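Local coordinates for tail spike protein (PDB 6EU4), which forms the trimeric tailspike of an Acinetobacter phage and probably recognises and degrades the host's surface polysaccharide, at residues L406-G411 / S434-T439; A401-L406 / P426-G431; V236-C241 / F255-T260; I224-K227 / G232-S235. All coordinates share one frame; numbering follows the deposited sequence. Where two conformers were deposited one is given.

Four contacts sit on the parallel beta-helix of the tailspike. From the N terminus, interaction 4 comes first: it closes the short corner between strands 219-229 and 233-234. Interaction 3 follows in series, from strand 237-239 to the end of strand 253-257. The two touch, because strand 253-257 lies beside 233-234 in the next coil. Much further along the chain, and not touching the first two, interactions 2 and 1 close loops from strand 405-409 to the region around strand 430-432. Their segments alternate along the chain, so these contacts cross. They share Leu406, and Phe438 CB of interaction 1 packs on Ala405 CB of interaction 2.

Interaction 1. Residues L406-G411 / S434-T439; sequences LAYVEG and SLTAFT
Tyr408 meets Phe438 and the backbone of Leu435 on one side of the parallel beta-helix, where strand 405-409 faces the loop that leads from strand 430-432 to strand 443-445. The Tyr408 side chain can be followed outward. CG stands anti to the backbone N (chi1 178°), which sends the ring toward the loop. Tyr408 CB lies 4.1 Å from Phe438 CE2. Tyr408 CG is 4.0 Å from Phe438 CZ. Tyr408 CD1 makes the closest approach, 3.4 Å from Phe438 CZ. The two rings are inclined by 36°, with their centroids 5.6 Å apart, so they meet obliquely. Further out, Tyr408 CE1 still borders Phe438 CZ and also sits 3.6 Å from Leu435 O. At the tip, OH has Thr436 CG2 beside it. The threonine hydroxyl is engaged away from the tyrosine, by Ser364 OG.

Phe438 also stacks on Tyr444 of strand 443-445, the strand that follows the loop. The polar end of Tyr408 is tied to the loop through one water. Tyr408 OH donates to this water at 2.8 Å, and the water donates in turn to Leu435 O at 2.7 Å.

Interaction 2. Residues A401-L406 / P426-G431; sequences ANCSAL and PLEEIG
Leu406 and Leu427 carry the apolar part of this contact, which joins strand 405-409 of the parallel beta-helix to the loop before strand 430-432. A single methyl of Leu406 does the touching. Leu406 CD2 lies 3.7 Å from Leu427 CD1 and 3.8 Å from Leu427 CD2, so it meets both branches of the other leucine almost equally. The two side chains run at a slant to each other. In Leu406, CG is anti to the backbone N (chi1 175°), and the side chain sets out toward the other segment. Leu427 starts off to one side and reaches its partner with its terminal methyls. Both leucines are buried, and no hydrogen bond passes between the two segments.

The polar part is looser. Cys403 SG and Glu428 OE2 are neighbours at 4.3 Å, a packing distance. The carboxylate of Glu428 is held by other residues: OE1 by Ser394 OG and OE2 by the backbone N of Leu441. Both carboxylate oxygens are thus engaged, and the thiol lies beside the group.

One hydrogen bond stays within the segment 401-406. Ser404 OG donates to Ala405 O at 2.9 Å, coming from above the carbonyl plane, 43° out of it. The same hydroxyl is bonded to Asn357 ND2.

Around the leucine pair, Leu406 also packs on Phe373 of strand 371-376 and Val443 of strand 443-445, while Leu427 packs on Val455 of strand 450-455. The contact thus lies where the corner at Leu406 meets the loop leading into strand 430-432.

Interaction 3. Residues V236-C241 / F255-T260; sequences VDAWMC and FIFGHT
Val236 packs closely against Gly258 and His259, where the chain just before strand 237-239 of the parallel beta-helix meets the turn after strand 253-257, one coil on. This is the tight end of the contact. The CA atoms of Val236 and Gly258 are 4.1 Å apart. Gly258 CA points a hydrogen at Val236 O, a CA-H...O contact of 3.3 Å with an angle of 156° at the hydrogen. Both methyls of Val236 lie against the carbonyl of His259: Val236 CG2 is 3.5 Å from His259 O and Val236 CG1 is 3.6 Å from it. Val236 CG2 also meets the imidazole at its edge, near the ring plane, 3.8 Å from His259 CD2. His259 CG is anti to its own backbone N (chi1 167°), which brings the CD2 edge of the ring to the valine methyl, the two side chains crossing at a slant.

The other end is looser, though still buried. Ala238 CB lies at the edge of the Phe257 ring, near its plane, 4.2 Å from Phe257 CD2. No hydrogen bond crosses between the two segments. The partly exposed side is that of His259, whose ring also packs on Lys234.

Neighbouring strands complete the setting. Strand 237-239 pairs in parallel with strand 215-217, and strand 253-257 pairs with 233-234. Gln271 of strand 268-274 packs on both Ala238 and Phe257. Just before the corner at Met240, the Trp239 ring meets Trp277 of a neighbouring subunit, which places strand 237-239 close to the trimer interface.

Interaction 4. Residues I224-K227 / G232-S235; sequences ILTK and GIKS
A corner of the parallel beta-helix, between strand 219-229 and strand 233-234, brings Thr226 against Gly232 and Ile233. The chain bends at Gly232, so the two strands belong to different faces. Their closest CA atoms, those of Thr226 and Gly232, are 5.9 Å apart. Thr226 points its side chain into the corner and faces one partner with each branch. Thr226 OG1 approaches the backbone of the glycine, 3.7 Å from Gly232 CA and 3.9 Å from Gly232 O. It sits between the backbone N and the carbonyl carbon of its own residue (chi1 72°). Thr226 CG2 takes the side beside the backbone N and faces the isoleucine loosely, 4.4 Å from Ile233 CG1.

In a beta-helix, such side chains fill the inside of the coil, and those of successive coils lie over one another. Here Thr226 packs on Leu198 of strand 196-200 and on Ala248 of strand 241-250. Ile233 packs on Val246 of strand 241-250 and, through its CD1, on the ring of Phe255.

No hydrogen bond links the two segments. In the conformer described, Thr226 OG1 is buried by the contact and has no hydrogen-bond partner in the model. A second conformer of Thr226 was deposited, so this lack of a partner is doubtful. The backbone of Thr226 is bonded to Gln247 and Ser249 of strand 241-250.

Interaction 1. Residues L406-G411 / S434-T439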
loop_
_atom_site.group_PDB
_atom_site.type_symbol
_atom_site.label_atom_id
_atom_site.label_comp_id
_atom_site.label_asym_id
_atom_site.label_seq_id
_atom_site.Cartn_x
_atom_site.Cartn_y
_atom_site.Cartn_z
ATOM N N LEU A 406 0.002 4.656 24.968
ATOM C CA LEU A 406 -0.032 4.294 23.552
ATOM C C LEU A 406 0.501 5.438 22.710
ATOM O O LEU A 406 1.357 5.241 21.843
ATOM C CB LEU A 406 -1.446 3.932 23.079
ATOM C CG LEU A 406 -1.564 3.668 21.563
ATOM C CD1 LEU A 406 -0.691 2.435 21.206
ATOM C CD2 LEU A 406 -3.003 3.435 21.099
ATOM N N ALA A 407 0.032 6.653 22.973
ATOM C CA ALA A 407 0.390 7.771 22.116
ATOM C C ALA A 407 0.331 9.087 22.866
ATOM O O ALA A 407 -0.482 9.273 23.774
ATOM C CB ALA A 407 -0.528 7.860 20.904
ATOM N N TYR A 408 1.224 9.988 22.463
ATOM C CA TYR A 408 1.223 11.387 22.838
ATOM C C TYR A 408 1.186 12.186 21.554
ATOM O O TYR A 408 2.008 11.954 20.659
ATOM C CB TYR A 408 2.463 11.761 23.638
ATOM C CG TYR A 408 2.499 13.221 24.008
ATOM C CD1 TYR A 408 1.541 13.762 24.845
ATOM C CD2 TYR A 408 3.492 14.052 23.523
ATOM C CE1 TYR A 408 1.563 15.076 25.196
ATOM C CE2 TYR A 408 3.521 15.391 23.888
ATOM C CZ TYR A 408 2.561 15.883 24.727
ATOM O OH TYR A 408 2.553 17.215 25.085
ATOM N N VAL A 409 0.225 13.096 21.456
ATOM C CA VAL A 409 -0.064 13.808 20.221
ATOM C C VAL A 409 -0.094 15.296 20.536
ATOM O O VAL A 409 -0.913 15.740 21.347
ATOM C CB VAL A 409 -1.401 13.358 19.598
ATOM C CG1 VAL A 409 -1.506 13.854 18.169
ATOM C CG2 VAL A 409 -1.557 11.835 19.648
ATOM N N GLU A 410 0.773 16.072 19.885
ATOM C CA GLU A 410 0.897 17.487 20.223
ATOM C C GLU A 410 1.279 18.329 19.013
ATOM O O GLU A 410 1.615 17.825 17.935
ATOM C CB GLU A 410 1.926 17.690 21.351
ATOM C CG GLU A 410 3.376 17.571 20.919
ATOM C CD GLU A 410 3.977 18.888 20.436
ATOM O OE1 GLU A 410 4.457 18.941 19.281
ATOM O OE2 GLU A 410 3.952 19.888 21.191
ATOM N N GLY A 411 1.229 19.650 19.216
ATOM C CA GLY A 411 1.787 20.607 18.275
ATOM C C GLY A 411 1.203 20.549 16.871
ATOM O O GLY A 411 1.948 20.585 15.881
ATOM N N SER A 434 -2.174 17.749 29.783
ATOM C CA SER A 434 -1.068 18.694 29.871
ATOM C C SER A 434 0.205 18.027 30.374
ATOM O O SER A 434 1.192 18.718 30.632
ATOM C CB SER A 434 -1.431 19.867 30.797
ATOM O OG SER A 434 -1.645 19.388 32.106
ATOM N N LEU A 435 0.204 16.709 30.532
ATOM C CA LEU A 435 1.374 16.013 31.037
ATOM C C LEU A 435 2.301 15.584 29.897
ATOM O O LEU A 435 1.921 15.556 28.720
ATOM C CB LEU A 435 0.945 14.785 31.850
ATOM C CG LEU A 435 -0.060 15.001 32.987
ATOM C CD1 LEU A 435 -0.368 13.675 33.678
ATOM C CD2 LEU A 435 0.443 16.019 33.991
ATOM N N THR A 436 3.538 15.205 30.271
ATOM C CA THR A 436 4.467 14.559 29.342
ATOM C C THR A 436 5.023 13.268 29.937
ATOM O O THR A 436 6.055 12.771 29.474
ATOM C CB THR A 436 5.622 15.479 28.926
ATOM O OG1 THR A 436 6.350 15.927 30.084
ATOM C CG2 THR A 436 5.098 16.685 28.131
ATOM N N ALA A 437 4.360 12.724 30.952
ATOM C CA ALA A 437 4.728 11.453 31.557
ATOM C C ALA A 437 3.446 10.733 31.924
ATOM O O ALA A 437 2.573 11.315 32.578
ATOM C CB ALA A 437 5.605 11.650 32.801
ATOM N N PHE A 438 3.336 9.477 31.507
ATOM C CA PHE A 438 2.086 8.744 31.544
ATOM C C PHE A 438 2.221 7.453 32.338
ATOM O O PHE A 438 3.319 6.911 32.514
ATOM C CB PHE A 438 1.630 8.485 30.112
ATOM C CG PHE A 438 1.707 9.734 29.270
ATOM C CD1 PHE A 438 0.784 10.745 29.457
ATOM C CD2 PHE A 438 2.741 9.932 28.371
ATOM C CE1 PHE A 438 0.886 11.942 28.748
ATOM C CE2 PHE A 438 2.824 11.121 27.642
ATOM C CZ PHE A 438 1.911 12.112 27.845
ATOM N N THR A 439 1.074 6.973 32.837
ATOM C CA THR A 439 1.045 5.765 33.653
ATOM C C THR A 439 -0.029 4.779 33.221
ATOM O O THR A 439 -0.274 3.793 33.931
ATOM C CB THR A 439 0.839 6.139 35.128
ATOM O OG1 THR A 439 -0.418 6.808 35.273
ATOM C CG2 THR A 439 1.948 7.067 35.621
HETATM O O HOH W 1 0.897 17.625 27.326
#

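Interaction 2. Residues A401-L406 / P426-G431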
loop_
_atom_site.group_PDB
_atom_site.type_symbol
_atom_site.label_atom_id
_atom_site.label_comp_id
_atom_site.label_asym_id
_atom_site.label_seq_id
_atom_site.Cartn_x
_atom_site.Cartn_y
_atom_site.Cartn_z
ATOM N N ALA A 401 3.292 -0.915 36.744
ATOM C CA ALA A 401 3.692 0.391 37.266
ATOM C C ALA A 401 4.674 1.117 36.364
ATOM O O ALA A 401 4.958 2.295 36.624
ATOM C CB ALA A 401 4.320 0.253 38.651
ATOM N N ASN A 402 5.183 0.456 35.322
ATOM C CA ASN A 402 6.155 1.012 34.399
ATOM C C ASN A 402 5.628 1.207 32.985
ATOM O O ASN A 402 6.406 1.601 32.108
ATOM C CB ASN A 402 7.376 0.086 34.334
ATOM C CG ASN A 402 7.975 -0.171 35.687
ATOM O OD1 ASN A 402 8.151 0.756 36.478
ATOM N ND2 ASN A 402 8.250 -1.443 35.989
ATOM N N CYS A 403 4.357 0.914 32.729
ATOM C CA CYS A 403 3.869 0.854 31.361
ATOM C C CYS A 403 3.871 2.233 30.695
ATOM O O CYS A 403 3.791 3.277 31.354
ATOM C CB CYS A 403 2.464 0.252 31.315
ATOM S SG CYS A 403 1.139 1.334 31.919
ATOM N N SER A 404 3.986 2.217 29.371
ATOM C CA SER A 404 3.949 3.420 28.564
ATOM C C SER A 404 2.511 3.819 28.238
ATOM O O SER A 404 1.560 3.039 28.396
ATOM C CB SER A 404 4.710 3.218 27.260
ATOM O OG SER A 404 3.972 2.395 26.364
ATOM N N ALA A 405 2.372 5.040 27.720
ATOM C CA ALA A 405 1.190 5.424 26.972
ATOM C C ALA A 405 1.188 4.756 25.586
ATOM O O ALA A 405 2.223 4.318 25.078
ATOM C CB ALA A 405 1.144 6.947 26.809
ATOM N N LEU A 406 0.002 4.656 24.968
ATOM C CA LEU A 406 -0.032 4.294 23.552
ATOM C C LEU A 406 0.501 5.438 22.710
ATOM O O LEU A 406 1.357 5.241 21.843
ATOM C CB LEU A 406 -1.446 3.932 23.079
ATOM C CG LEU A 406 -1.564 3.668 21.563
ATOM C CD1 LEU A 406 -0.691 2.435 21.206
ATOM C CD2 LEU A 406 -3.003 3.435 21.099
ATOM N N PRO A 426 -5.351 -4.559 26.496
ATOM C CA PRO A 426 -6.311 -3.481 26.233
ATOM C C PRO A 426 -5.754 -2.084 26.460
ATOM O O PRO A 426 -5.028 -1.824 27.425
ATOM C CB PRO A 426 -7.436 -3.773 27.232
ATOM C CG PRO A 426 -7.307 -5.198 27.595
ATOM C CD PRO A 426 -5.871 -5.551 27.469
ATOM N N LEU A 427 -6.177 -1.170 25.589
ATOM C CA LEU A 427 -5.999 0.251 25.833
ATOM C C LEU A 427 -6.845 0.694 27.015
ATOM O O LEU A 427 -7.841 0.056 27.360
ATOM C CB LEU A 427 -6.377 1.048 24.592
ATOM C CG LEU A 427 -5.687 0.687 23.282
ATOM C CD1 LEU A 427 -6.036 1.720 22.237
ATOM C CD2 LEU A 427 -4.159 0.621 23.426
ATOM N N GLU A 428 -6.417 1.768 27.678
ATOM C CA GLU A 428 -7.031 2.149 28.939
ATOM C C GLU A 428 -7.881 3.408 28.887
ATOM O O GLU A 428 -8.911 3.463 29.570
ATOM C CB GLU A 428 -5.952 2.311 30.002
ATOM C CG GLU A 428 -5.214 1.018 30.246
ATOM C CD GLU A 428 -4.312 1.089 31.449
ATOM O OE1 GLU A 428 -4.824 1.180 32.590
ATOM O OE2 GLU A 428 -3.087 1.077 31.242
ATOM N N GLU A 429 -7.481 4.433 28.141
ATOM C CA GLU A 429 -8.224 5.692 28.167
ATOM C C GLU A 429 -7.704 6.577 27.048
ATOM O O GLU A 429 -6.662 6.305 26.437
ATOM C CB GLU A 429 -8.105 6.403 29.522
ATOM C CG GLU A 429 -6.686 6.838 29.866
ATOM C CD GLU A 429 -6.556 7.452 31.260
ATOM O OE1 GLU A 429 -7.533 7.407 32.040
ATOM O OE2 GLU A 429 -5.464 7.976 31.581
ATOM N N ILE A 430 -8.444 7.648 26.792
ATOM C CA ILE A 430 -8.050 8.647 25.806
ATOM C C ILE A 430 -8.537 9.998 26.308
ATOM O O ILE A 430 -9.653 10.111 26.831
ATOM C CB ILE A 430 -8.606 8.312 24.404
ATOM C CG1 ILE A 430 -8.350 9.455 23.418
ATOM C CG2 ILE A 430 -10.084 7.965 24.435
ATOM C CD1 ILE A 430 -8.452 8.994 21.970
ATOM N N GLY A 431 -7.697 11.020 26.189
ATOM C CA GLY A 431 -8.149 12.348 26.586
ATOM C C GLY A 431 -7.079 13.410 26.453
ATOM O O GLY A 431 -5.897 13.130 26.209
#

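Interaction 3. Residues V236-C241 / F255-T260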
loop_
_atom_site.group_PDB
_atom_site.type_symbol
_atom_site.label_atom_id
_atom_site.label_comp_id
_atom_site.label_asym_id
_atom_site.label_seq_id
_atom_site.Cartn_x
_atom_site.Cartn_y
_atom_site.Cartn_z
ATOM N N VAL A 236 23.253 10.876 3.559
ATOM C CA VAL A 236 22.829 12.262 3.778
ATOM C C VAL A 236 21.728 12.676 2.805
ATOM O O VAL A 236 20.740 13.311 3.192
ATOM C CB VAL A 236 24.032 13.223 3.658
ATOM C CG1 VAL A 236 23.582 14.660 3.729
ATOM C CG2 VAL A 236 25.091 12.948 4.728
ATOM N N ASP A 237 21.924 12.388 1.518
ATOM C CA ASP A 237 21.039 12.834 0.445
ATOM C C ASP A 237 21.018 11.684 -0.553
ATOM O O ASP A 237 21.999 11.466 -1.275
ATOM C CB ASP A 237 21.541 14.134 -0.186
ATOM C CG ASP A 237 20.612 14.687 -1.276
ATOM O OD1 ASP A 237 19.871 13.931 -1.928
ATOM O OD2 ASP A 237 20.666 15.917 -1.508
ATOM N N ALA A 238 19.920 10.935 -0.548
ATOM C CA ALA A 238 19.680 9.809 -1.435
ATOM C C ALA A 238 18.378 10.064 -2.172
ATOM O O ALA A 238 17.377 10.453 -1.556
ATOM C CB ALA A 238 19.601 8.495 -0.636
ATOM N N TRP A 239 18.383 9.859 -3.480
ATOM C CA TRP A 239 17.135 9.982 -4.220
ATOM C C TRP A 239 17.053 8.949 -5.331
ATOM O O TRP A 239 18.060 8.566 -5.936
ATOM C CB TRP A 239 16.954 11.400 -4.753
ATOM C CG TRP A 239 18.053 11.959 -5.621
ATOM C CD1 TRP A 239 19.259 12.492 -5.209
ATOM C CD2 TRP A 239 18.031 12.069 -7.038
ATOM N NE1 TRP A 239 19.970 12.931 -6.293
ATOM C CE2 TRP A 239 19.241 12.680 -7.429
ATOM C CE3 TRP A 239 17.096 11.715 -8.023
ATOM C CZ2 TRP A 239 19.550 12.928 -8.761
ATOM C CZ3 TRP A 239 17.401 11.978 -9.343
ATOM C CH2 TRP A 239 18.620 12.582 -9.695
HETATM N N MSE A 240 15.836 8.470 -5.565
HETATM C CA MSE A 240 15.607 7.471 -6.599
HETATM C C MSE A 240 16.530 6.262 -6.422
HETATM O O MSE A 240 17.284 5.892 -7.334
HETATM C CB MSE A 240 15.778 8.080 -7.996
HETATM C CG MSE A 240 14.621 8.937 -8.410
HETATM SE SE MSE A 240 13.088 7.778 -8.889
HETATM C CE MSE A 240 11.729 9.166 -8.963
ATOM N N CYS A 241 16.445 5.627 -5.248
ATOM C CA CYS A 241 17.168 4.388 -4.990
ATOM C C CYS A 241 16.202 3.345 -4.462
ATOM O O CYS A 241 15.278 3.668 -3.703
ATOM C CB CYS A 241 18.304 4.567 -3.982
ATOM S SG CYS A 241 19.626 5.688 -4.490
ATOM N N PHE A 255 19.937 1.762 9.994
ATOM C CA PHE A 255 19.763 2.556 8.779
ATOM C C PHE A 255 19.683 4.035 9.164
ATOM O O PHE A 255 18.877 4.408 10.025
ATOM C CB PHE A 255 18.468 2.176 8.054
ATOM C CG PHE A 255 18.450 0.791 7.458
ATOM C CD1 PHE A 255 18.920 0.567 6.179
ATOM C CD2 PHE A 255 17.894 -0.269 8.157
ATOM C CE1 PHE A 255 18.857 -0.710 5.612
ATOM C CE2 PHE A 255 17.842 -1.540 7.602
ATOM C CZ PHE A 255 18.317 -1.763 6.334
ATOM N N ILE A 256 20.512 4.867 8.543
ATOM C CA ILE A 256 20.539 6.308 8.786
ATOM C C ILE A 256 20.423 7.004 7.438
ATOM O O ILE A 256 21.292 6.825 6.576
ATOM C CB ILE A 256 21.839 6.766 9.481
ATOM C CG1 ILE A 256 22.081 6.009 10.791
ATOM C CG2 ILE A 256 21.829 8.275 9.681
ATOM C CD1 ILE A 256 23.555 6.073 11.181
ATOM N N PHE A 257 19.352 7.791 7.257
ATOM C CA PHE A 257 19.158 8.594 6.057
ATOM C C PHE A 257 18.910 10.040 6.474
ATOM O O PHE A 257 18.264 10.310 7.491
ATOM C CB PHE A 257 18.001 8.056 5.212
ATOM C CG PHE A 257 18.335 6.791 4.469
ATOM C CD1 PHE A 257 18.207 5.563 5.083
ATOM C CD2 PHE A 257 18.768 6.843 3.150
ATOM C CE1 PHE A 257 18.536 4.390 4.411
ATOM C CE2 PHE A 257 19.077 5.681 2.460
ATOM C CZ PHE A 257 18.968 4.448 3.097
ATOM N N GLY A 258 19.459 10.967 5.706
ATOM C CA GLY A 258 19.388 12.371 6.081
ATOM C C GLY A 258 20.321 12.722 7.222
ATOM O O GLY A 258 20.058 13.681 7.961
ATOM N N HIS A 259 21.415 11.972 7.375
ATOM C CA HIS A 259 22.461 12.273 8.350
ATOM C C HIS A 259 22.787 13.759 8.330
ATOM O O HIS A 259 23.091 14.324 7.274
ATOM C CB HIS A 259 23.704 11.424 8.011
ATOM C CG HIS A 259 24.967 11.820 8.717
ATOM N ND1 HIS A 259 25.082 11.864 10.089
ATOM C CD2 HIS A 259 26.200 12.088 8.228
ATOM C CE1 HIS A 259 26.329 12.176 10.414
ATOM N NE2 HIS A 259 27.027 12.327 9.301
ATOM N N THR A 260 22.719 14.389 9.505
ATOM C CA THR A 260 22.886 15.840 9.632
ATOM C C THR A 260 24.328 16.267 9.888
ATOM O O THR A 260 24.597 17.474 10.010
ATOM C CB THR A 260 22.054 16.368 10.792
ATOM O OG1 THR A 260 22.467 15.682 11.986
ATOM C CG2 THR A 260 20.559 16.159 10.552
#

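Interaction 4. Residues I224-K227 / G232-S235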
loop_
_atom_site.group_PDB
_atom_site.type_symbol
_atom_site.label_atom_id
_atom_site.label_comp_id
_atom_site.label_asym_id
_atom_site.label_seq_id
_atom_site.Cartn_x
_atom_site.Cartn_y
_atom_site.Cartn_z
ATOM N N ILE A 224 22.283 -7.280 0.135
ATOM C CA ILE A 224 23.505 -6.814 0.775
ATOM C C ILE A 224 23.310 -6.892 2.276
ATOM O O ILE A 224 22.328 -6.366 2.813
ATOM C CB ILE A 224 23.868 -5.379 0.357
ATOM C CG1 ILE A 224 24.244 -5.353 -1.122
ATOM C CG2 ILE A 224 25.031 -4.857 1.212
ATOM C CD1 ILE A 224 24.354 -3.971 -1.681
ATOM N N LEU A 225 24.262 -7.514 2.951
ATOM C CA LEU A 225 24.241 -7.655 4.398
ATOM C C LEU A 225 25.390 -6.860 4.982
ATOM O O LEU A 225 26.537 -7.092 4.617
ATOM C CB LEU A 225 24.407 -9.115 4.805
ATOM C CG LEU A 225 24.768 -9.353 6.287
ATOM C CD1 LEU A 225 23.622 -8.951 7.200
ATOM C CD2 LEU A 225 25.179 -10.801 6.502
ATOM N N THR A 226 25.109 -5.955 5.903
ATOM C CA THR A 226 26.163 -5.376 6.725
ATOM C C THR A 226 25.978 -5.863 8.152
ATOM O O THR A 226 24.856 -5.904 8.661
ATOM C CB THR A 226 26.186 -3.829 6.668
ATOM O OG1 THR A 226 25.077 -3.265 7.380
ATOM C CG2 THR A 226 26.149 -3.338 5.242
ATOM N N LYS A 227 27.075 -6.250 8.782
ATOM C CA LYS A 227 26.986 -6.714 10.156
ATOM C C LYS A 227 28.345 -6.556 10.811
ATOM O O LYS A 227 29.360 -6.271 10.156
ATOM C CB LYS A 227 26.476 -8.159 10.241
ATOM C CG LYS A 227 27.412 -9.187 9.670
ATOM C CD LYS A 227 26.883 -10.621 9.873
ATOM C CE LYS A 227 27.213 -11.169 11.247
ATOM N NZ LYS A 227 27.085 -12.666 11.286
ATOM N N GLY A 232 25.079 0.803 10.346
ATOM C CA GLY A 232 25.028 -0.093 9.208
ATOM C C GLY A 232 25.175 0.595 7.866
ATOM O O GLY A 232 26.197 0.452 7.188
ATOM N N ILE A 233 24.123 1.309 7.474
ATOM C CA ILE A 233 24.056 2.056 6.223
ATOM C C ILE A 233 23.748 3.510 6.579
ATOM O O ILE A 233 22.809 3.786 7.337
ATOM C CB ILE A 233 23.003 1.461 5.271
ATOM C CG1 ILE A 233 23.411 0.031 4.870
ATOM C CG2 ILE A 233 22.835 2.352 4.027
ATOM C CD1 ILE A 233 22.349 -0.722 4.150
ATOM N N LYS A 234 24.552 4.433 6.057
ATOM C CA LYS A 234 24.510 5.827 6.482
ATOM C C LYS A 234 24.601 6.756 5.277
ATOM O O LYS A 234 25.574 6.694 4.523
ATOM C CB LYS A 234 25.656 6.089 7.444
ATOM C CG LYS A 234 25.630 7.439 8.086
ATOM C CD LYS A 234 26.706 7.520 9.157
ATOM C CE LYS A 234 26.505 8.718 10.049
ATOM N NZ LYS A 234 27.550 8.755 11.141
ATOM N N SER A 235 23.617 7.643 5.130
ATOM C CA SER A 235 23.503 8.506 3.965
ATOM C C SER A 235 22.995 9.876 4.403
ATOM O O SER A 235 22.378 10.021 5.465
ATOM C CB SER A 235 22.567 7.863 2.926
ATOM O OG SER A 235 22.428 8.639 1.748
#